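Local coordinates for protein rRNA N-glycosidase (Bougainvillea spectabilis, PDB 3CTK) that belongs to the ribosome-inactivating proteins, and folds as one chain with a mixed beta-sheet beside a largely helical body, at residues Gly149-Ile152 / Ala153-Phe156; Thr40-Asp43 / Asp44-Phe47; Trp229-Lys233 / Val234-Ser238. All coordinates share one frame; numbering follows the deposited sequence.

Contact 1 of 3, residues Gly149-Ile152 / Ala153-Phe156; sequences GQEI and AKFF
Gly149 O takes the N-H of Ala153 at 3.0 Å, the first of four consecutive i-to-i+4 bonds that run from Gly149-Ile152 to Ala153-Phe156 and make this the opening turns of helix 149-168. The straightest of them, Phe156 N to Ile152 O, has an N-H...O angle of 166°. On one side of the helix Ile152 and Phe156 lie alongside each other and point the same way: the CG2 branch of Ile152 meets CE1 of Phe156 at 3.4 Å. That methyl is placed by chi1 of -67°, which sets CG2 opposite the backbone N while CG1 stays beside it. Glu151 and Lys154 also run side by side, on a more open part of the helix. Glu151 OE1 and Lys154 NZ, 4.7 Å apart, are bridged by a water that donates to OE1 at 2.5 Å and accepts from NZ at 2.9 Å. Bends at the third and fourth torsions of Lys154 bring NZ round to this water; nearer the backbone, Lys154 CG lies 3.4 Å from Gln150 O. Before the first turn, Asn148 OD1 accepts the N-H of Glu151. Phe155 leans on helix 132-142, Ala153 on helix 114-121, and Ile152 and both phenylalanines reach Tyr74 of strand 70-78.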
loop_
_atom_site.group_PDB
_atom_site.type_symbol
_atom_site.label_atom_id
_atom_site.label_comp_id
_atom_site.label_asym_id
_atom_site.label_seq_id
_atom_site.Cartn_x
_atom_site.Cartn_y
_atom_site.Cartn_z
ATOM N N GLY A 149 -9.596 9.589 -15.166
ATOM C CA GLY A 149 -8.513 9.876 -14.244
ATOM C C GLY A 149 -8.903 10.142 -12.804
ATOM O O GLY A 149 -8.258 9.633 -11.883
ATOM N N GLN A 150 -9.947 10.938 -12.597
ATOM C CA GLN A 150 -10.382 11.266 -11.244
ATOM C C GLN A 150 -10.845 10.052 -10.441
ATOM O O GLN A 150 -10.454 9.881 -9.284
ATOM C CB GLN A 150 -11.493 12.318 -11.285
ATOM C CG GLN A 150 -12.109 12.625 -9.932
ATOM C CD GLN A 150 -13.081 13.789 -9.984
ATOM O OE1 GLN A 150 -13.781 13.983 -10.977
ATOM N NE2 GLN A 150 -13.141 14.559 -8.905
ATOM N N GLU A 151 -11.670 9.208 -11.050
ATOM C CA GLU A 151 -12.170 8.026 -10.362
ATOM C C GLU A 151 -11.064 7.015 -10.081
ATOM O O GLU A 151 -11.050 6.376 -9.025
ATOM C CB GLU A 151 -13.284 7.368 -11.178
ATOM C CG GLU A 151 -14.543 8.209 -11.253
ATOM C CD GLU A 151 -15.104 8.521 -9.881
ATOM O OE1 GLU A 151 -15.457 7.568 -9.155
ATOM O OE2 GLU A 151 -15.185 9.718 -9.526
ATOM N N ILE A 152 -10.140 6.873 -11.025
ATOM C CA ILE A 152 -9.036 5.938 -10.860
ATOM C C ILE A 152 -8.093 6.414 -9.753
ATOM O O ILE A 152 -7.559 5.603 -8.995
ATOM C CB ILE A 152 -8.269 5.755 -12.187
ATOM C CG1 ILE A 152 -9.177 5.046 -13.197
ATOM C CG2 ILE A 152 -7.007 4.935 -11.962
ATOM C CD1 ILE A 152 -8.627 5.000 -14.620
ATOM N N ALA A 153 -7.894 7.725 -9.652
ATOM C CA ALA A 153 -7.024 8.254 -8.607
ATOM C C ALA A 153 -7.632 7.943 -7.239
ATOM O O ALA A 153 -6.913 7.639 -6.287
ATOM C CB ALA A 153 -6.838 9.768 -8.775
ATOM N N LYS A 154 -8.958 8.013 -7.139
ATOM C CA LYS A 154 -9.631 7.722 -5.874
ATOM C C LYS A 154 -9.406 6.260 -5.496
ATOM O O LYS A 154 -9.158 5.940 -4.337
ATOM C CB LYS A 154 -11.128 8.010 -5.984
ATOM C CG LYS A 154 -11.458 9.496 -6.074
ATOM C CD LYS A 154 -12.951 9.753 -6.251
ATOM C CE LYS A 154 -13.753 9.319 -5.034
ATOM N NZ LYS A 154 -13.683 7.848 -4.781
ATOM N N PHE A 155 -9.495 5.373 -6.481
ATOM C CA PHE A 155 -9.270 3.953 -6.235
ATOM C C PHE A 155 -7.854 3.740 -5.692
ATOM O O PHE A 155 -7.660 3.043 -4.694
ATOM C CB PHE A 155 -9.447 3.155 -7.531
ATOM C CG PHE A 155 -8.866 1.772 -7.471
ATOM C CD1 PHE A 155 -9.426 0.799 -6.645
ATOM C CD2 PHE A 155 -7.732 1.449 -8.212
ATOM C CE1 PHE A 155 -8.863 -0.470 -6.557
ATOM C CE2 PHE A 155 -7.161 0.177 -8.130
ATOM C CZ PHE A 155 -7.726 -0.782 -7.301
ATOM N N PHE A 156 -6.863 4.341 -6.346
ATOM C CA PHE A 156 -5.482 4.187 -5.896
ATOM C C PHE A 156 -5.298 4.683 -4.465
ATOM O O PHE A 156 -4.657 4.021 -3.656
ATOM C CB PHE A 156 -4.512 4.919 -6.834
ATOM C CG PHE A 156 -4.143 4.130 -8.064
ATOM C CD1 PHE A 156 -4.435 4.612 -9.336
ATOM C CD2 PHE A 156 -3.500 2.899 -7.947
ATOM C CE1 PHE A 156 -4.092 3.885 -10.473
ATOM C CE2 PHE A 156 -3.153 2.163 -9.078
ATOM C CZ PHE A 156 -3.449 2.656 -10.345
HETATM O O HOH W 1 -15.126 6.534 -6.901
#

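Contact 2 of 3, residues Thr40-Asp43 / Asp44-Phe47; sequences TIAD and DKRF
Ile41 reaches over the turn that follows it and touches Lys45 and Arg46 with different branches. From its CB, CG1 extends opposite the backbone N (chi1 -166°) and passes 4.1 Å from Lys45 CB; CD1 at its end comes to 3.8 Å from the same Lys45 CB and also lies near the Lys45 carbonyl. The other branch, CG2, rests against the Arg46 chain, 3.7 Å from Arg46 CD. Beneath these contacts the backbone makes a type I beta-turn, Ala42-Lys45: Lys45 N donates to Ala42 O at 2.9 Å, with the donor well above the carbonyl plane, while Arg46 N to Asp43 O is a weak bond of 3.4 Å. One water ties the ends of the turn together. It donates to Ile41 O and to Asp43 OD1, each at 2.6 Å, and accepts from Arg46 NH1 at 3.1 Å, in the plane of the guanidinium. Asp43 and Arg46 are thus linked through water, their charged atoms not touching, and Arg46 NE forms its salt bridge with Asp65. This surface turn leads into strand 47-53, with Asp43 and Arg46 against Val93 of helix 92-97 and Arg46 sharing backbone bonds with Val66, just past strand 59-65.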
loop_
_atom_site.group_PDB
_atom_site.type_symbol
_atom_site.label_atom_id
_atom_site.label_comp_id
_atom_site.label_asym_id
_atom_site.label_seq_id
_atom_site.Cartn_x
_atom_site.Cartn_y
_atom_site.Cartn_z
ATOM N N THR A 40 17.070 -4.374 -4.208
ATOM C CA THR A 40 17.094 -4.854 -5.586
ATOM C C THR A 40 16.789 -6.342 -5.595
ATOM O O THR A 40 17.101 -7.066 -4.646
ATOM C CB THR A 40 18.464 -4.620 -6.286
ATOM O OG1 THR A 40 19.482 -5.387 -5.636
ATOM C CG2 THR A 40 18.835 -3.148 -6.256
ATOM N N ILE A 41 16.168 -6.800 -6.673
ATOM C CA ILE A 41 15.813 -8.202 -6.785
ATOM C C ILE A 41 15.639 -8.524 -8.263
ATOM O O ILE A 41 15.446 -7.623 -9.075
ATOM C CB ILE A 41 14.505 -8.482 -6.002
ATOM C CG1 ILE A 41 14.304 -9.987 -5.821
ATOM C CG2 ILE A 41 13.318 -7.838 -6.723
ATOM C CD1 ILE A 41 13.152 -10.334 -4.895
ATOM N N ALA A 42 15.733 -9.803 -8.610
ATOM C CA ALA A 42 15.592 -10.231 -9.998
ATOM C C ALA A 42 14.254 -9.775 -10.570
ATOM O O ALA A 42 13.242 -9.776 -9.869
ATOM C CB ALA A 42 15.709 -11.737 -10.083
ATOM N N ASP A 43 14.241 -9.397 -11.845
ATOM C CA ASP A 43 13.004 -8.935 -12.462
ATOM C C ASP A 43 11.859 -9.942 -12.328
ATOM O O ASP A 43 10.694 -9.548 -12.240
ATOM C CB ASP A 43 13.226 -8.605 -13.941
ATOM C CG ASP A 43 14.118 -7.389 -14.150
ATOM O OD1 ASP A 43 14.176 -6.513 -13.261
ATOM O OD2 ASP A 43 14.758 -7.304 -15.219
ATOM N N ASP A 44 12.186 -11.233 -12.297
ATOM C CA ASP A 44 11.167 -12.279 -12.190
ATOM C C ASP A 44 10.544 -12.416 -10.803
ATOM O O ASP A 44 9.609 -13.198 -10.619
ATOM C CB ASP A 44 11.769 -13.626 -12.599
ATOM C CG ASP A 44 12.834 -14.104 -11.630
ATOM O OD1 ASP A 44 13.478 -13.244 -10.994
ATOM O OD2 ASP A 44 13.042 -15.330 -11.520
ATOM N N LYS A 45 11.054 -11.669 -9.827
ATOM C CA LYS A 45 10.522 -11.733 -8.470
ATOM C C LYS A 45 10.266 -10.324 -7.951
ATOM O O LYS A 45 10.011 -10.118 -6.759
ATOM C CB LYS A 45 11.513 -12.443 -7.547
ATOM C CG LYS A 45 11.748 -13.908 -7.899
ATOM C CD LYS A 45 12.649 -14.592 -6.879
ATOM C CE LYS A 45 14.045 -13.988 -6.874
ATOM N NZ LYS A 45 14.965 -14.718 -5.954
ATOM N N ARG A 46 10.311 -9.365 -8.869
ATOM C CA ARG A 46 10.137 -7.955 -8.556
ATOM C C ARG A 46 8.743 -7.528 -8.096
ATOM O O ARG A 46 8.614 -6.534 -7.383
ATOM C CB ARG A 46 10.567 -7.122 -9.773
ATOM C CG ARG A 46 10.522 -5.604 -9.595
ATOM C CD ARG A 46 11.452 -5.106 -8.486
ATOM N NE ARG A 46 11.418 -3.649 -8.390
ATOM C CZ ARG A 46 12.074 -2.828 -9.206
ATOM N NH1 ARG A 46 12.834 -3.319 -10.178
ATOM N NH2 ARG A 46 11.948 -1.515 -9.069
ATOM N N PHE A 47 7.706 -8.265 -8.483
ATOM C CA PHE A 47 6.347 -7.884 -8.096
ATOM C C PHE A 47 5.517 -8.968 -7.429
ATOM O O PHE A 47 5.757 -10.160 -7.611
ATOM C CB PHE A 47 5.557 -7.389 -9.318
ATOM C CG PHE A 47 6.222 -6.275 -10.069
ATOM C CD1 PHE A 47 6.926 -6.534 -11.242
ATOM C CD2 PHE A 47 6.162 -4.970 -9.595
ATOM C CE1 PHE A 47 7.565 -5.504 -11.931
ATOM C CE2 PHE A 47 6.797 -3.935 -10.275
ATOM C CZ PHE A 47 7.501 -4.204 -11.447
HETATM O O HOH W 2 13.998 -6.161 -10.655
#

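Contact 3 of 3, residues Trp229-Lys233 / Val234-Ser238; sequences WVVNK and VSQIS
Lys233 O accepts the N-H of Gln236 at 3.0 Å across the corner where strand 228-233 gives way to a short helical turn, Val234-Ile237. The donor stands well above the carbonyl plane, with a C=O...N angle of 123°, and so is not on a lone pair. Just beyond, Val234 O is gripped by two backbone donors, Ile237 N at 3.0 Å and Ser238 N at 2.8 Å, which closes the turn. Lys233 bends at its third and fourth torsions and folds back over this corner, crossing the Gln236 side chain at about a right angle; its NZ is crowded against Gln236 CG and CD, which leaves its weak bond to Ser235 OG doubtful. Gln236 itself stretches back along the strand, running past Val231 in the opposite direction, so that its amide end lies beside the backbone of Val231 and Asn232. The apolar side is built by Trp229, Val231 and Ile237. Val231 CG2 sits over the centre of the Trp229 ring, 3.6 Å above its plane, while its other methyl, CG1, meets Ile237 CG2 at 3.9 Å. Ile237 CG1 is opposite the backbone N (chi1 -178°), and a bend at chi2 (69°) turns CD1 to 3.6 Å from Trp229 CH2. At the rim of the same indole, near its plane, Gln236 O approaches CZ2 at 3.4 Å. Lys190 makes a cation-pi contact with Trp229, and Ile237 also touches Ile201 of helix 198-208. Together these residues form a strand-to-helix corner at the end of the antiparallel hairpin 214-222/228-233, a hairpin of the kind found in the C-terminal region of ribosome-inactivating proteins.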
loop_
_atom_site.group_PDB
_atom_site.type_symbol
_atom_site.label_atom_id
_atom_site.label_comp_id
_atom_site.label_asym_id
_atom_site.label_seq_id
_atom_site.Cartn_x
_atom_site.Cartn_y
_atom_site.Cartn_z
ATOM N N TRP A 229 4.821 13.577 18.894
ATOM C CA TRP A 229 5.192 12.269 19.425
ATOM C C TRP A 229 6.662 12.049 19.082
ATOM O O TRP A 229 6.993 11.631 17.974
ATOM C CB TRP A 229 4.313 11.175 18.801
ATOM C CG TRP A 229 4.649 9.769 19.240
ATOM C CD1 TRP A 229 5.043 9.367 20.486
ATOM C CD2 TRP A 229 4.581 8.580 18.439
ATOM N NE1 TRP A 229 5.224 8.002 20.511
ATOM C CE2 TRP A 229 4.947 7.495 19.268
ATOM C CE3 TRP A 229 4.243 8.327 17.102
ATOM C CZ2 TRP A 229 4.987 6.175 18.802
ATOM C CZ3 TRP A 229 4.282 7.015 16.638
ATOM C CH2 TRP A 229 4.651 5.955 17.489
ATOM N N VAL A 230 7.538 12.357 20.035
ATOM C CA VAL A 230 8.978 12.212 19.835
ATOM C C VAL A 230 9.460 10.817 20.209
ATOM O O VAL A 230 9.351 10.389 21.359
ATOM C CB VAL A 230 9.754 13.265 20.649
ATOM C CG1 VAL A 230 11.251 13.070 20.478
ATOM C CG2 VAL A 230 9.350 14.658 20.191
ATOM N N VAL A 231 10.004 10.117 19.220
ATOM C CA VAL A 231 10.483 8.755 19.406
ATOM C C VAL A 231 12.004 8.660 19.438
ATOM O O VAL A 231 12.672 8.996 18.462
ATOM C CB VAL A 231 9.945 7.848 18.272
ATOM C CG1 VAL A 231 10.543 6.451 18.379
ATOM C CG2 VAL A 231 8.425 7.790 18.344
ATOM N N ASN A 232 12.547 8.200 20.565
ATOM C CA ASN A 232 13.990 8.043 20.701
ATOM C C ASN A 232 14.356 6.629 21.147
ATOM O O ASN A 232 15.488 6.365 21.551
ATOM C CB ASN A 232 14.569 9.070 21.687
ATOM C CG ASN A 232 13.884 9.049 23.042
ATOM O OD1 ASN A 232 13.350 8.028 23.475
ATOM N ND2 ASN A 232 13.920 10.182 23.731
ATOM N N LYS A 233 13.389 5.722 21.059
ATOM C CA LYS A 233 13.592 4.328 21.440
ATOM C C LYS A 233 12.842 3.381 20.512
ATOM O O LYS A 233 11.674 3.596 20.205
ATOM C CB LYS A 233 13.138 4.107 22.883
ATOM C CG LYS A 233 14.231 4.350 23.909
ATOM C CD LYS A 233 13.686 4.470 25.329
ATOM C CE LYS A 233 12.567 3.477 25.622
ATOM N NZ LYS A 233 11.264 3.908 25.023
ATOM N N VAL A 234 13.525 2.331 20.068
ATOM C CA VAL A 234 12.919 1.358 19.171
ATOM C C VAL A 234 11.624 0.791 19.749
ATOM O O VAL A 234 10.641 0.631 19.032
ATOM C CB VAL A 234 13.889 0.187 18.877
ATOM C CG1 VAL A 234 13.203 -0.846 17.993
ATOM C CG2 VAL A 234 15.141 0.710 18.192
ATOM N N SER A 235 11.624 0.502 21.048
ATOM C CA SER A 235 10.447 -0.064 21.710
ATOM C C SER A 235 9.205 0.819 21.620
ATOM O O SER A 235 8.078 0.341 21.779
ATOM C CB SER A 235 10.758 -0.357 23.181
ATOM O OG SER A 235 11.120 0.822 23.880
ATOM N N GLN A 236 9.407 2.105 21.363
ATOM C CA GLN A 236 8.295 3.037 21.256
ATOM C C GLN A 236 7.584 2.956 19.909
ATOM O O GLN A 236 6.384 3.210 19.813
ATOM C CB GLN A 236 8.794 4.468 21.474
ATOM C CG GLN A 236 9.311 4.725 22.878
ATOM C CD GLN A 236 10.098 6.017 22.995
ATOM O OE1 GLN A 236 10.474 6.427 24.094
ATOM N NE2 GLN A 236 10.362 6.658 21.866
ATOM N N ILE A 237 8.319 2.583 18.869
ATOM C CA ILE A 237 7.741 2.535 17.531
ATOM C C ILE A 237 7.638 1.131 16.920
ATOM O O ILE A 237 6.842 0.902 16.011
ATOM C CB ILE A 237 8.550 3.485 16.591
ATOM C CG1 ILE A 237 7.947 3.502 15.184
ATOM C CG2 ILE A 237 10.006 3.067 16.557
ATOM C CD1 ILE A 237 6.600 4.180 15.102
ATOM N N SER A 238 8.424 0.186 17.425
ATOM C CA SER A 238 8.402 -1.170 16.892
ATOM C C SER A 238 7.009 -1.818 16.864
ATOM O O SER A 238 6.680 -2.537 15.920
ATOM C CB SER A 238 9.381 -2.064 17.668
ATOM O OG SER A 238 9.068 -2.111 19.048
#

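In the fold
Along the chain the order is contact 2, contact 1, contact 3, each closing before the next opens. Contacts 1 and 2 lie on the side of the large mixed sheet, their centres about 27 Å apart and nearest atoms about 12 Å apart. Contact 2 leads into strand 47-53, while the helix of contact 1 packs on strand 70-78, two places further across that sheet. Contact 3 joins the last strand of the separate two-stranded sheet to the helical turn that follows, its centre about 35 Å from that of contact 1, across the chain's centre, and about 32 Å from that of contact 2. The three are independent local features, two in the part of the chain that carries the large sheet and one in the C-terminal part.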